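Local coordinates for putative fimbrium tip subunit Fim1F (Parabacteroides distasonis, PDB 3R4R), which is a putative component of the fimbrium tip, the end of the surface filaments that mediate cell adhesion and biofilm formation, at residues His48-Val51 with Lys57-Tyr60; Asp115-Tyr120 with Thr128-Ala133; Glu279-Asn284 with Lys288-Asp293. All coordinates share one frame; numbering follows the deposited sequence.

Contact 1 of 3, residues His48-Val51 with Lys57-Tyr60; sequences HVAV and KRIY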
ATOM      1  N   HIS A  48       0.568  11.548  -6.838  1.00 27.76           N
ATOM      2  CA  HIS A  48       1.328  11.767  -8.038  1.00 27.40           C
ATOM      3  C   HIS A  48       0.650  10.986  -9.146  1.00 34.00           C
ATOM      4  O   HIS A  48       0.433   9.786  -9.000  1.00 33.81           O
ATOM      5  CB  HIS A  48       2.819  11.382  -7.854  1.00 25.81           C
ATOM      6  CG  HIS A  48       3.619  11.424  -9.123  1.00 28.42           C
ATOM      7  ND1 HIS A  48       4.168  12.597  -9.596  1.00 29.75           N
ATOM      8  CD2 HIS A  48       3.948  10.420  -9.966  1.00 28.71           C
ATOM      9  CE1 HIS A  48       4.797  12.269 -10.714  1.00 29.08           C
ATOM     10  NE2 HIS A  48       4.680  10.981 -10.979  1.00 29.01           N
ATOM     11  N   VAL A  49       0.262  11.669 -10.224  1.00 32.60           N
ATOM     12  CA  VAL A  49      -0.382  11.015 -11.362  1.00 33.22           C
ATOM     13  C   VAL A  49       0.538  11.195 -12.559  1.00 36.02           C
ATOM     14  O   VAL A  49       1.008  12.298 -12.828  1.00 36.16           O
ATOM     15  CB  VAL A  49      -1.826  11.555 -11.607  1.00 38.10           C
ATOM     16  CG1 VAL A  49      -2.429  11.009 -12.895  1.00 39.01           C
ATOM     17  CG2 VAL A  49      -2.732  11.250 -10.416  1.00 36.97           C
ATOM     18  N   ALA A  50       0.845  10.092 -13.219  1.00 33.02           N
ATOM     19  CA  ALA A  50       1.713  10.070 -14.379  1.00 34.28           C
ATOM     20  C   ALA A  50       0.978   9.456 -15.557  1.00 39.98           C
ATOM     21  O   ALA A  50       0.273   8.467 -15.373  1.00 39.63           O
ATOM     22  CB  ALA A  50       2.994   9.294 -14.059  1.00 33.79           C
ATOM     23  N   VAL A  51       1.115  10.051 -16.756  1.00 38.81           N
ATOM     24  CA  VAL A  51       0.501   9.570 -18.005  1.00 42.00           C
ATOM     25  C   VAL A  51       1.638   9.229 -18.984  1.00 47.17           C
ATOM     26  O   VAL A  51       2.537  10.049 -19.201  1.00 47.26           O
ATOM     27  CB  VAL A  51      -0.528  10.577 -18.618  1.00 47.98           C
ATOM     28  CG1 VAL A  51      -1.082  10.074 -19.944  1.00 50.16           C
ATOM     29  CG2 VAL A  51      -1.670  10.865 -17.644  1.00 47.12           C
ATOM     30  N   LYS A  57       7.012   6.407 -22.402  1.00 47.38           N
ATOM     31  CA  LYS A  57       7.553   7.749 -22.204  1.00 46.34           C
ATOM     32  C   LYS A  57       6.512   8.585 -21.466  1.00 50.31           C
ATOM     33  O   LYS A  57       5.354   8.637 -21.899  1.00 51.06           O
ATOM     34  CB  LYS A  57       7.951   8.375 -23.572  1.00 47.76           C
ATOM     35  CG  LYS A  57       8.653   9.718 -23.485  1.00 53.59           C
ATOM     36  CD  LYS A  57       8.981  10.243 -24.886  1.00 72.69           C
ATOM     37  CE  LYS A  57       9.684  11.583 -24.877  1.00 89.83           C
ATOM     38  NZ  LYS A  57      10.027  12.048 -26.252  1.00 97.33           N
ATOM     39  N   ARG A  58       6.906   9.234 -20.361  1.00 45.53           N
ATOM     40  CA  ARG A  58       5.951  10.044 -19.620  1.00 44.54           C
ATOM     41  C   ARG A  58       5.668  11.299 -20.421  1.00 50.80           C
ATOM     42  O   ARG A  58       6.601  11.995 -20.812  1.00 50.92           O
ATOM     43  CB  ARG A  58       6.439  10.370 -18.195  1.00 42.28           C
ATOM     44  CG  ARG A  58       5.326  10.951 -17.304  1.00 44.16           C
ATOM     45  CD  ARG A  58       5.829  11.335 -15.938  1.00 48.22           C
ATOM     46  NE  ARG A  58       6.857  12.382 -15.993  1.00 48.60           N
ATOM     47  CZ  ARG A  58       7.550  12.799 -14.938  1.00 56.18           C
ATOM     48  NH1 ARG A  58       7.383  12.224 -13.754  1.00 44.85           N
ATOM     49  NH2 ARG A  58       8.468  13.746 -15.075  1.00 44.30           N
ATOM     50  N   ILE A  59       4.374  11.539 -20.720  1.00 48.74           N
ATOM     51  CA  ILE A  59       3.938  12.702 -21.496  1.00 49.54           C
ATOM     52  C   ILE A  59       3.349  13.760 -20.535  1.00 54.40           C
ATOM     53  O   ILE A  59       3.420  14.942 -20.831  1.00 55.94           O
ATOM     54  CB  ILE A  59       2.927  12.334 -22.629  1.00 53.92           C
ATOM     55  CG1 ILE A  59       1.590  11.750 -22.072  1.00 53.47           C
ATOM     56  CG2 ILE A  59       3.579  11.410 -23.692  1.00 53.68           C
ATOM     57  CD1 ILE A  59       0.435  11.638 -23.067  1.00 61.27           C
ATOM     58  N   TYR A  60       2.810  13.342 -19.383  1.00 48.81           N
ATOM     59  CA  TYR A  60       2.199  14.253 -18.419  1.00 48.08           C
ATOM     60  C   TYR A  60       2.370  13.735 -17.000  1.00 50.34           C
ATOM     61  O   TYR A  60       2.368  12.514 -16.783  1.00 50.43           O
ATOM     62  CB  TYR A  60       0.689  14.407 -18.756  1.00 50.46           C
ATOM     63  CG  TYR A  60      -0.158  15.207 -17.777  1.00 51.07           C
ATOM     64  CD1 TYR A  60      -0.313  16.579 -17.919  1.00 55.55           C
ATOM     65  CD2 TYR A  60      -0.850  14.581 -16.745  1.00 50.07           C
ATOM     66  CE1 TYR A  60      -1.094  17.319 -17.031  1.00 57.06           C
ATOM     67  CE2 TYR A  60      -1.628  15.314 -15.842  1.00 51.26           C
ATOM     68  CZ  TYR A  60      -1.773  16.682 -16.011  1.00 62.52           C
ATOM     69  OH  TYR A  60      -2.568  17.432 -15.164  1.00 65.44           O
TER
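Three backbone hydrogen bonds join V51 to I59 and Y60. V51 N donates a hydrogen bond to Y60 O at 2.8 Å, and V51 O takes two donors, I59 N at 2.8 Å and, more weakly, Y60 N at 3.3 Å. R58 CA and its CG also lie close to V51 O, so this one carbonyl oxygen is tightly surrounded.

The apolar contacts fan out from the two branches of V51. With CG1 anti to the backbone N (chi1 177°), that methyl meets I59 CG1 at 3.8 Å, while CG2 leans obliquely on Y60 CD2. Beyond these, L85 touches both V51 and Y60, and V98 touches both V51 and I59.

At the other end the contact turns polar. R58 bends at chi3, passing A50 CB with its CD and bringing NH1 to the edge of the H48 ring, in plane, 4.0 Å from CE1; the ring and guanidinium planes differ by 54°. They do not bond to each other but share Y127 OH, which hydrogen-bonds both H48 NE2 and R58 NH1, while R58 NH2 hydrogen-bonds the backbone O of D115.

Two residues, I59 and Y60, thus face the single V51: a classic beta bulge in the antiparallel hairpin of strands 46-52 and 58-65.

Contact 2 of 3, residues Asp115-Tyr120 with Thr128-Ala133; sequences DNLTTY and TAKTIA. With EDO (1,2-ethanediol), chain H.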
ATOM      1  N   ASP A 115       9.123  13.175  -9.775  1.00 31.68           N
ATOM      2  CA  ASP A 115       9.093  14.260 -10.752  1.00 33.82           C
ATOM      3  C   ASP A 115      10.195  14.179 -11.823  1.00 39.50           C
ATOM      4  O   ASP A 115       9.954  14.641 -12.942  1.00 40.83           O
ATOM      5  CB  ASP A 115       9.229  15.616 -10.053  1.00 36.40           C
ATOM      6  CG  ASP A 115       8.033  16.017  -9.236  1.00 40.07           C
ATOM      7  OD1 ASP A 115       7.070  15.238  -9.174  1.00 41.72           O
ATOM      8  OD2 ASP A 115       8.033  17.131  -8.706  1.00 47.86           O
ATOM      9  N   ASN A 116      11.353  13.609 -11.510  1.00 35.95           N
ATOM     10  CA  ASN A 116      12.458  13.513 -12.460  1.00 37.92           C
ATOM     11  C   ASN A 116      12.454  12.167 -13.210  1.00 40.74           C
ATOM     12  O   ASN A 116      13.385  11.913 -13.976  1.00 40.66           O
ATOM     13  CB  ASN A 116      13.811  13.705 -11.739  1.00 41.15           C
ATOM     14  CG  ASN A 116      14.019  12.775 -10.561  1.00 67.15           C
ATOM     15  OD1 ASN A 116      13.070  12.349  -9.866  1.00 55.70           O
ATOM     16  ND2 ASN A 116      15.285  12.509 -10.261  1.00 58.78           N
ATOM     17  N   LEU A 117      11.436  11.310 -12.999  1.00 36.85           N
ATOM     18  CA  LEU A 117      11.334   9.991 -13.659  1.00 36.30           C
ATOM     19  C   LEU A 117      10.656  10.193 -15.026  1.00 43.28           C
ATOM     20  O   LEU A 117       9.480  10.520 -15.107  1.00 42.27           O
ATOM     21  CB  LEU A 117      10.585   8.984 -12.764  1.00 34.12           C
ATOM     22  CG  LEU A 117      11.132   8.789 -11.341  1.00 36.41           C
ATOM     23  CD1 LEU A 117      10.273   7.812 -10.573  1.00 35.42           C
ATOM     24  CD2 LEU A 117      12.595   8.315 -11.350  1.00 37.59           C
ATOM     25  N   THR A 118      11.440  10.079 -16.098  1.00 43.76           N
ATOM     26  CA  THR A 118      11.008  10.424 -17.452  1.00 45.57           C
ATOM     27  C   THR A 118      10.452   9.205 -18.240  1.00 53.39           C
ATOM     28  O   THR A 118       9.857   9.412 -19.305  1.00 55.98           O
ATOM     29  CB  THR A 118      12.189  11.029 -18.202  1.00 45.90           C
ATOM     30  OG1 THR A 118      13.266  10.106 -18.138  1.00 49.41           O
ATOM     31  CG2 THR A 118      12.663  12.336 -17.578  1.00 39.44           C
ATOM     32  N   THR A 119      10.631   7.969 -17.732  1.00 48.70           N
ATOM     33  CA  THR A 119      10.110   6.743 -18.362  1.00 48.47           C
ATOM     34  C   THR A 119       9.528   5.814 -17.309  1.00 49.39           C
ATOM     35  O   THR A 119       9.985   5.836 -16.174  1.00 47.22           O
ATOM     36  CB  THR A 119      11.189   5.989 -19.187  1.00 52.42           C
ATOM     37  OG1 THR A 119      12.245   5.511 -18.338  1.00 49.58           O
ATOM     38  CG2 THR A 119      11.726   6.803 -20.361  1.00 49.31           C
ATOM     39  N   TYR A 120       8.567   4.959 -17.700  1.00 47.47           N
ATOM     40  CA  TYR A 120       7.983   3.960 -16.810  1.00 47.12           C
ATOM     41  C   TYR A 120       9.007   2.839 -16.515  1.00 54.30           C
ATOM     42  O   TYR A 120       9.332   2.615 -15.358  1.00 52.76           O
ATOM     43  CB  TYR A 120       6.680   3.375 -17.385  1.00 48.84           C
ATOM     44  CG  TYR A 120       6.027   2.373 -16.455  1.00 49.51           C
ATOM     45  CD1 TYR A 120       5.347   2.790 -15.314  1.00 48.94           C
ATOM     46  CD2 TYR A 120       6.057   1.015 -16.733  1.00 52.62           C
ATOM     47  CE1 TYR A 120       4.755   1.870 -14.449  1.00 48.43           C
ATOM     48  CE2 TYR A 120       5.456   0.088 -15.883  1.00 53.39           C
ATOM     49  CZ  TYR A 120       4.795   0.521 -14.750  1.00 59.04           C
ATOM     50  OH  TYR A 120       4.189  -0.390 -13.917  1.00 65.77           O
ATOM     51  N   THR A 128      10.021   1.979 -12.451  1.00 47.40           N
ATOM     52  CA  THR A 128      10.249   0.572 -12.088  1.00 48.17           C
ATOM     53  C   THR A 128      11.523   0.430 -11.226  1.00 48.81           C
ATOM     54  O   THR A 128      11.585  -0.473 -10.390  1.00 48.68           O
ATOM     55  CB  THR A 128      10.327  -0.325 -13.317  1.00 55.52           C
ATOM     56  OG1 THR A 128      11.255   0.248 -14.243  1.00 62.11           O
ATOM     57  CG2 THR A 128       8.962  -0.520 -13.981  1.00 50.13           C
ATOM     58  N   ALA A 129      12.514   1.315 -11.419  1.00 43.99           N
ATOM     59  CA  ALA A 129      13.757   1.300 -10.648  1.00 44.98           C
ATOM     60  C   ALA A 129      13.602   2.046  -9.303  1.00 50.22           C
ATOM     61  O   ALA A 129      14.381   1.788  -8.372  1.00 52.17           O
ATOM     62  CB  ALA A 129      14.884   1.928 -11.459  1.00 46.83           C
ATOM     63  N   LYS A 130      12.597   2.953  -9.198  1.00 43.77           N
ATOM     64  CA  LYS A 130      12.361   3.799  -8.024  1.00 41.92           C
ATOM     65  C   LYS A 130      12.019   2.975  -6.770  1.00 48.65           C
ATOM     66  O   LYS A 130      11.189   2.055  -6.796  1.00 49.60           O
ATOM     67  CB  LYS A 130      11.224   4.824  -8.277  1.00 41.03           C
ATOM     68  CG  LYS A 130      10.986   5.848  -7.145  1.00 42.71           C
ATOM     69  CD  LYS A 130      12.201   6.760  -6.880  1.00 46.03           C
ATOM     70  CE  LYS A 130      12.003   7.698  -5.718  1.00 44.09           C
ATOM     71  NZ  LYS A 130      13.181   8.581  -5.571  1.00 50.51           N
ATOM     72  N   THR A 131      12.680   3.362  -5.672  1.00 45.21           N
ATOM     73  CA  THR A 131      12.536   2.860  -4.320  1.00 45.14           C
ATOM     74  C   THR A 131      12.267   4.042  -3.408  1.00 45.70           C
ATOM     75  O   THR A 131      13.036   5.018  -3.428  1.00 44.04           O
ATOM     76  CB  THR A 131      13.775   2.046  -3.872  1.00 61.11           C
ATOM     77  OG1 THR A 131      13.909   0.885  -4.687  1.00 69.08           O
ATOM     78  CG2 THR A 131      13.708   1.615  -2.400  1.00 58.46           C
ATOM     79  N   ILE A 132      11.165   3.951  -2.630  1.00 39.25           N
ATOM     80  CA  ILE A 132      10.816   4.933  -1.616  1.00 38.95           C
ATOM     81  C   ILE A 132      11.208   4.313  -0.273  1.00 44.33           C
ATOM     82  O   ILE A 132      11.042   3.104  -0.101  1.00 43.66           O
ATOM     83  CB  ILE A 132       9.328   5.422  -1.672  1.00 41.29           C
ATOM     84  CG1 ILE A 132       8.300   4.270  -1.433  1.00 40.60           C
ATOM     85  CG2 ILE A 132       9.068   6.217  -2.973  1.00 41.77           C
ATOM     86  CD1 ILE A 132       6.860   4.637  -1.460  1.00 39.39           C
ATOM     87  N   ALA A 133      11.784   5.124   0.643  1.00 43.01           N
ATOM     88  CA  ALA A 133      12.284   4.668   1.952  1.00 43.24           C
ATOM     89  C   ALA A 133      11.497   5.282   3.124  1.00 46.02           C
ATOM     90  O   ALA A 133      12.000   5.304   4.257  1.00 44.22           O
ATOM     91  CB  ALA A 133      13.759   5.017   2.090  1.00 45.61           C
TER
HETATM   92  C1  EDO H 325      11.950   9.168  -1.545  1.00 48.24           C
HETATM   93  O1  EDO H 325      13.061   8.557  -2.232  1.00 52.92           O
HETATM   94  C2  EDO H 325      11.526   8.394  -0.298  1.00 44.17           C
HETATM   95  O2  EDO H 325      12.546   8.380   0.722  1.00 53.81           O
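Y120 and T128 meet through backbone and side chain together. T128 N donates to Y120 O over 3.1 Å, approaching nearly head-on to the carbonyl, with a C=O...N angle of 177°. T128 CG2 sits 4.0 Å above one face of the Y120 ring, offset toward the rim and nearest to CE2, and the two side chains cross at about a right angle. The tyrosine CG is anti to its own backbone N (chi1 -178°), which folds the ring back beneath that methyl although the CB points away from 128-133.

The second meeting is wholly apolar. L117 CD1 rests on the start of the K130 chain, 3.9 Å from CB and almost as close to CG, again with the side chains roughly perpendicular.

These residues belong to the long connection between strands 96-104 and 131-132, which doubles back on itself here without forming a regular hairpin: 115-120 is irregular, and 128-133 gains only a short, weakly bonded strand near its end, where I132 pairs with S201 of strand 191-202.

Further out, D121 OD1 hydrogen-bonds T128 OG1, and F52 meets the Y120 ring edge-to-face. Y127 packs against L117. Past its bend at chi2 (62°), K130 extends NZ to a weak hydrogen bond with O1 of a 1,2-ethanediol, 3.3 Å away. The other hydroxyl of this molecule, O2, receives an equally weak bond from A133 N at 3.3 Å, and its C2 lies against I132 CA; the diol probably comes from the crystallisation liquor.

Contact 3 of 3, residues Glu279-Asn284 with Lys288-Asp293; sequences EWVLEN and KEVTLD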
ATOM      1  N   GLU A 279       1.022 -21.900  20.635  1.00 84.75           N
ATOM      2  CA  GLU A 279       0.739 -22.299  19.261  1.00 83.74           C
ATOM      3  C   GLU A 279       0.159 -21.073  18.547  1.00 81.00           C
ATOM      4  O   GLU A 279      -0.993 -20.701  18.789  1.00 78.51           O
ATOM      5  CB  GLU A 279      -0.205 -23.521  19.291  1.00 88.81           C
ATOM      6  CG  GLU A 279      -0.586 -24.195  17.978  1.00101.49           C
ATOM      7  CD  GLU A 279      -1.368 -25.489  18.164  1.00126.77           C
ATOM      8  OE1 GLU A 279      -1.038 -26.259  19.098  1.00108.35           O
ATOM      9  OE2 GLU A 279      -2.257 -25.773  17.330  1.00127.56           O
ATOM     10  N   TRP A 280       0.997 -20.405  17.723  1.00 74.81           N
ATOM     11  CA  TRP A 280       0.661 -19.171  17.026  1.00 70.82           C
ATOM     12  C   TRP A 280      -0.115 -19.440  15.740  1.00 74.95           C
ATOM     13  O   TRP A 280       0.154 -20.390  15.004  1.00 77.98           O
ATOM     14  CB  TRP A 280       1.920 -18.354  16.705  1.00 68.50           C
ATOM     15  CG  TRP A 280       2.636 -17.891  17.942  1.00 69.99           C
ATOM     16  CD1 TRP A 280       3.662 -18.526  18.580  1.00 76.36           C
ATOM     17  CD2 TRP A 280       2.267 -16.783  18.786  1.00 67.04           C
ATOM     18  NE1 TRP A 280       3.988 -17.856  19.741  1.00 75.41           N
ATOM     19  CE2 TRP A 280       3.153 -16.779  19.888  1.00 72.82           C
ATOM     20  CE3 TRP A 280       1.295 -15.772  18.699  1.00 64.80           C
ATOM     21  CZ2 TRP A 280       3.104 -15.799  20.887  1.00 70.46           C
ATOM     22  CZ3 TRP A 280       1.252 -14.800  19.685  1.00 64.88           C
ATOM     23  CH2 TRP A 280       2.140 -14.823  20.770  1.00 67.29           C
ATOM     24  N   VAL A 281      -1.064 -18.540  15.475  1.00 69.26           N
ATOM     25  CA  VAL A 281      -2.022 -18.536  14.372  1.00 68.54           C
ATOM     26  C   VAL A 281      -1.903 -17.232  13.563  1.00 71.12           C
ATOM     27  O   VAL A 281      -2.086 -16.122  14.093  1.00 69.43           O
ATOM     28  CB  VAL A 281      -3.485 -18.711  14.897  1.00 72.16           C
ATOM     29  CG1 VAL A 281      -4.492 -18.684  13.754  1.00 71.75           C
ATOM     30  CG2 VAL A 281      -3.660 -19.966  15.752  1.00 75.13           C
ATOM     31  N   LEU A 282      -1.651 -17.372  12.265  1.00 67.30           N
ATOM     32  CA  LEU A 282      -1.612 -16.211  11.397  1.00 63.64           C
ATOM     33  C   LEU A 282      -2.846 -16.248  10.509  1.00 65.39           C
ATOM     34  O   LEU A 282      -3.018 -17.192   9.733  1.00 67.38           O
ATOM     35  CB  LEU A 282      -0.300 -16.155  10.587  1.00 63.62           C
ATOM     36  CG  LEU A 282      -0.109 -14.945   9.681  1.00 65.26           C
ATOM     37  CD1 LEU A 282      -0.289 -13.613  10.444  1.00 62.57           C
ATOM     38  CD2 LEU A 282       1.233 -15.002   9.008  1.00 68.64           C
ATOM     39  N   GLU A 283      -3.720 -15.243  10.662  1.00 58.31           N
ATOM     40  CA  GLU A 283      -4.968 -15.155   9.907  1.00 58.49           C
ATOM     41  C   GLU A 283      -4.888 -14.084   8.798  1.00 60.66           C
ATOM     42  O   GLU A 283      -4.406 -12.986   9.031  1.00 56.58           O
ATOM     43  CB  GLU A 283      -6.165 -14.835  10.846  1.00 59.03           C
ATOM     44  CG  GLU A 283      -7.516 -14.724  10.136  1.00 66.13           C
ATOM     45  CD  GLU A 283      -8.714 -14.211  10.917  1.00 82.81           C
ATOM     46  OE1 GLU A 283      -8.615 -14.065  12.155  1.00 76.54           O
ATOM     47  OE2 GLU A 283      -9.765 -13.959  10.282  1.00 68.32           O
ATOM     48  N   ASN A 284      -5.387 -14.422   7.607  1.00 58.80           N
ATOM     49  CA  ASN A 284      -5.554 -13.476   6.530  1.00 57.58           C
ATOM     50  C   ASN A 284      -7.038 -13.140   6.572  1.00 63.96           C
ATOM     51  O   ASN A 284      -7.872 -13.939   6.151  1.00 68.19           O
ATOM     52  CB  ASN A 284      -5.021 -14.009   5.179  1.00 52.90           C
ATOM     53  CG  ASN A 284      -4.976 -12.955   4.103  1.00 66.10           C
ATOM     54  OD1 ASN A 284      -5.947 -12.243   3.850  1.00 63.57           O
ATOM     55  ND2 ASN A 284      -3.878 -12.898   3.370  1.00 59.33           N
ATOM     56  N   LYS A 288     -10.228 -14.952   4.764  1.00 71.67           N
ATOM     57  CA  LYS A 288     -10.799 -15.845   5.778  1.00 73.63           C
ATOM     58  C   LYS A 288     -10.043 -17.192   5.709  1.00 78.37           C
ATOM     59  O   LYS A 288     -10.607 -18.250   5.414  1.00 81.42           O
ATOM     60  CB  LYS A 288     -12.335 -16.014   5.663  1.00 79.36           C
ATOM     61  CG  LYS A 288     -13.085 -14.744   6.073  1.00 95.07           C
ATOM     62  CD  LYS A 288     -14.600 -14.920   6.171  1.00109.46           C
ATOM     63  CE  LYS A 288     -15.239 -13.676   6.748  1.00123.75           C
ATOM     64  NZ  LYS A 288     -16.706 -13.832   6.942  1.00136.74           N
ATOM     65  N   GLU A 289      -8.730 -17.101   5.968  1.00 71.95           N
ATOM     66  CA  GLU A 289      -7.782 -18.210   6.008  1.00 73.84           C
ATOM     67  C   GLU A 289      -6.848 -18.056   7.209  1.00 76.28           C
ATOM     68  O   GLU A 289      -6.516 -16.936   7.606  1.00 72.09           O
ATOM     69  CB  GLU A 289      -6.975 -18.307   4.707  1.00 75.57           C
ATOM     70  CG  GLU A 289      -7.806 -18.594   3.471  1.00 86.24           C
ATOM     71  CD  GLU A 289      -7.018 -18.776   2.191  1.00103.64           C
ATOM     72  OE1 GLU A 289      -5.776 -18.920   2.263  1.00 95.66           O
ATOM     73  OE2 GLU A 289      -7.655 -18.821   1.115  1.00 98.73           O
ATOM     74  N   VAL A 290      -6.427 -19.182   7.769  1.00 76.73           N
ATOM     75  CA  VAL A 290      -5.554 -19.267   8.940  1.00 76.76           C
ATOM     76  C   VAL A 290      -4.366 -20.203   8.642  1.00 85.42           C
ATOM     77  O   VAL A 290      -4.531 -21.180   7.921  1.00 88.60           O
ATOM     78  CB  VAL A 290      -6.404 -19.755  10.142  1.00 82.49           C
ATOM     79  CG1 VAL A 290      -5.654 -20.696  11.088  1.00 84.47           C
ATOM     80  CG2 VAL A 290      -7.028 -18.578  10.880  1.00 79.02           C
ATOM     81  N   THR A 291      -3.184 -19.900   9.225  1.00 82.23           N
ATOM     82  CA  THR A 291      -1.942 -20.663   9.047  1.00 84.87           C
ATOM     83  C   THR A 291      -1.186 -20.791  10.390  1.00 91.00           C
ATOM     84  O   THR A 291      -0.840 -19.789  11.027  1.00 87.84           O
ATOM     85  CB  THR A 291      -1.061 -19.979   7.968  1.00 86.42           C
ATOM     86  OG1 THR A 291      -1.716 -20.117   6.704  1.00 81.56           O
ATOM     87  CG2 THR A 291       0.336 -20.581   7.874  1.00 84.55           C
ATOM     88  N   LEU A 292      -0.895 -22.041  10.773  1.00 93.00           N
ATOM     89  CA  LEU A 292      -0.156 -22.403  11.986  1.00 95.14           C
ATOM     90  C   LEU A 292       0.865 -23.507  11.671  1.00105.31           C
ATOM     91  O   LEU A 292       0.987 -23.930  10.513  1.00106.06           O
ATOM     92  CB  LEU A 292      -1.092 -22.845  13.146  1.00 96.61           C
ATOM     93  CG  LEU A 292      -2.094 -23.989  12.916  1.00105.63           C
ATOM     94  CD1 LEU A 292      -2.517 -24.623  14.227  1.00108.54           C
ATOM     95  CD2 LEU A 292      -3.309 -23.520  12.149  1.00105.99           C
ATOM     96  N   ASP A 293       1.599 -23.975  12.704  1.00105.71           N
ATOM     97  CA  ASP A 293       2.607 -25.036  12.568  1.00143.52           C
ATOM     98  C   ASP A 293       1.943 -26.411  12.601  1.00161.02           C
ATOM     99  O   ASP A 293       0.762 -26.518  12.928  1.00115.99           O
ATOM    100  CB  ASP A 293       3.672 -24.937  13.673  1.00146.30           C
ATOM    101  CG  ASP A 293       4.418 -23.614  13.728  1.00158.19           C
ATOM    102  OD1 ASP A 293       3.764 -22.550  13.592  1.00155.69           O
ATOM    103  OD2 ASP A 293       5.640 -23.635  14.002  1.00166.17           O
TER
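L282 and T291 form the hydrogen-bonded pair farthest from the turn in the antiparallel hairpin made by strands 278-284 and 289-291, next to strand 266-273 in the transthyretin-like C-terminal part of the protein. Both backbone bonds of the pair are 2.8 Å long, from L282 N to T291 O and from T291 N to L282 O. The first is nearly straight at its hydrogen, 167°, the second more bent, 141°. L282 O is also approached by V290 CA, a CA-H...O contact of 3.4 Å.

Two residues on, N284 N donates to E289 O, which also receives a CA-H...O contact from E283 CA. N284 O takes two donors: K288 N at 2.9 Å, a weak bond with a poor angle, and E289 N at 3.3 Å, straighter though longer. K288 and E289 thus both face N284, a G1 beta bulge at the turn. On the other side of strand 278-284, the backbones of E279, V281 and E283 bond to L272, K270 and R268 of strand 266-273.

Two carboxylates of strand 278-284 find partners elsewhere: E279 OE1 forms a salt bridge with K180 NZ, and E283 OE1 makes a long, weak ion pair with R268 NH1. N284 ND2 reaches N265 OD1 in a weak hydrogen bond, whereas N284 OD1 turns back to the backbone N of D287 within the turn, also weakly.

Between the strands the side-chain contact is largely apolar. The non-hydrogen-bonded pair E283 and V290 meets through its aliphatic parts, E283 CB lying near V290 CG2. V281, with CG1 anti to its backbone N, turns that methyl toward V290 as well, the two CG1 atoms 3.5 Å apart. At the far end of the hairpin, L292 CD1 lies 3.3 Å from E279 OE2.

Contacts 1 and 2 adjoin, with centres 11 Å apart, mainly through R58. Its NH2 lies 2.7 Å from D115 O and its backbone N 3.1 Å from T118 O, both probable hydrogen bonds, so that the loop at 115-120 is tied to the start of strand 58-65. H48 also packs near D115 from the contact 1 side. Contact 3 stands apart on the opposite side of the chain's centre: its centre is 41 Å from that of contact 1 and 36 Å from that of contact 2, and its nearest atoms are about 26 Å and 21 Å away, so it touches neither.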